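Local coordinates for protein putative ABC transporter subunit, substrate-binding component (Rhodopseudomonas palustris, PDB 4EVS) that probably serves as the substrate-binding component of an ABC transporter, capturing lignin-derived benzoates such as 4-hydroxybenzoate for uptake, at residues 184-187 with 188-192. Sequence-based numbering, arbitrary orientation.
With SO4 (sulfate ion), chain H.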
# COMPACT_ATOMS: atom_id res chain seq x y z
N GLY A 184 13.67 2.22 -21.15
CA GLY A 184 13.85 2.96 -22.42
C GLY A 184 12.88 2.50 -23.49
O GLY A 184 12.16 3.33 -24.08
N PRO A 185 12.80 1.17 -23.72
CA PRO A 185 11.91 0.73 -24.79
C PRO A 185 10.43 1.03 -24.54
O PRO A 185 9.74 1.35 -25.48
CB PRO A 185 12.19 -0.76 -24.90
CG PRO A 185 13.61 -0.90 -24.41
CD PRO A 185 13.77 0.13 -23.33
N ILE A 186 9.96 0.96 -23.29
CA ILE A 186 8.55 1.29 -23.04
C ILE A 186 8.30 2.79 -23.31
O ILE A 186 7.25 3.16 -23.82
CB ILE A 186 8.05 0.88 -21.61
CG1 ILE A 186 6.55 1.15 -21.46
CG2 ILE A 186 8.74 1.60 -20.59
CD1 ILE A 186 5.61 0.37 -22.43
N MSE A 187 9.25 3.65 -22.96
CA MSE A 187 9.06 5.08 -23.22
C MSE A 187 8.95 5.37 -24.70
O MSE A 187 8.15 6.19 -25.11
CB MSE A 187 10.16 5.92 -22.60
CG MSE A 187 10.24 5.80 -21.12
SE MSE A 187 8.52 6.04 -20.15
CE MSE A 187 8.92 5.00 -18.62
N GLN A 188 9.72 4.64 -25.50
CA GLN A 188 9.63 4.79 -26.94
C GLN A 188 8.26 4.33 -27.44
O GLN A 188 7.63 5.00 -28.30
CB GLN A 188 10.77 4.03 -27.63
CG GLN A 188 10.81 4.22 -29.13
CD GLN A 188 10.98 5.67 -29.55
OE1 GLN A 188 11.79 6.41 -28.96
NE2 GLN A 188 10.22 6.10 -30.55
N ARG A 189 7.77 3.20 -26.95
CA ARG A 189 6.40 2.77 -27.33
C ARG A 189 5.32 3.80 -26.93
O ARG A 189 4.37 4.09 -27.69
CB ARG A 189 6.07 1.39 -26.75
CG ARG A 189 6.95 0.26 -27.29
CD ARG A 189 6.67 -1.04 -26.55
NE ARG A 189 5.34 -1.56 -26.91
CZ ARG A 189 4.79 -2.66 -26.36
NH1 ARG A 189 5.46 -3.33 -25.43
NH2 ARG A 189 3.58 -3.06 -26.73
N ILE A 190 5.46 4.39 -25.76
CA ILE A 190 4.51 5.40 -25.30
C ILE A 190 4.57 6.63 -26.18
O ILE A 190 3.52 7.14 -26.59
CB ILE A 190 4.71 5.77 -23.80
CG1 ILE A 190 4.31 4.58 -22.93
CG2 ILE A 190 3.86 7.00 -23.41
CD1 ILE A 190 4.78 4.68 -21.53
N LYS A 191 5.77 7.08 -26.52
CA LYS A 191 5.92 8.21 -27.44
C LYS A 191 5.19 7.91 -28.75
O LYS A 191 4.39 8.71 -29.25
CB LYS A 191 7.39 8.47 -27.68
CG LYS A 191 7.66 9.73 -28.44
CD LYS A 191 9.13 9.81 -28.79
CE LYS A 191 9.39 10.96 -29.80
NZ LYS A 191 10.84 11.05 -30.18
N ASP A 192 5.49 6.73 -29.29
CA ASP A 192 4.86 6.27 -30.53
C ASP A 192 3.35 6.21 -30.50
O ASP A 192 2.73 6.38 -31.54
CB ASP A 192 5.42 4.92 -30.96
CG ASP A 192 6.87 5.00 -31.44
OD1 ASP A 192 7.35 6.13 -31.66
OD2 ASP A 192 7.53 3.92 -31.58
S SO4 H . 3.24 -6.39 -25.04
O1 SO4 H . 2.93 -5.75 -26.31
O2 SO4 H . 3.17 -7.84 -25.19
O3 SO4 H . 2.29 -5.98 -24.01
O4 SO4 H . 4.60 -6.03 -24.63
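With CG1 anti to the backbone N (chi1 -176°) in Ile-186 and anti to the carbonyl carbon (chi1 -69°) in Ile-190, the two isoleucines meet one helical turn apart, CG1 of Ile-186 lying 3.9 Å from CD1 of Ile-190. The same methyl has the selenium of Met-187, a selenomethionine, 4.2 Å away. The backbone carries regular i to i+4 alpha-helical bonds: Ile-190 N donates to Ile-186 O (2.9 Å) and Lys-191 N to Met-187 O (2.9 Å), while Gly-184 O and Pro-185 O accept from Gln-188 N and Arg-189 N. Arg-189 lays CG 3.5 Å from Pro-185 O, and a bend at chi3 (70°) turns its guanidinium to a sulfate, probably from the crystallisation liquor. Arg-189 meets this ion edge-on with two hydrogen bonds, from its NH1 to sulfate O4 (2.9 Å) and from its NH2 to sulfate O1 (2.8 Å). Gln-188 NE2 gives a weak hydrogen bond to Asp-192 OD1. Helix 184-193 is thus an amphipathic surface helix, with Ile-186, Met-187 and Ile-190 buried and Gln-188, Arg-189 and Lys-191 exposed, at the periphery of a periplasmic-binding-protein fold: Met-187 packs on Phe-211, Ala-214 and Tyr-215 of helix 206-217, and Ile-186 rests on Val-174 of strand 169-176.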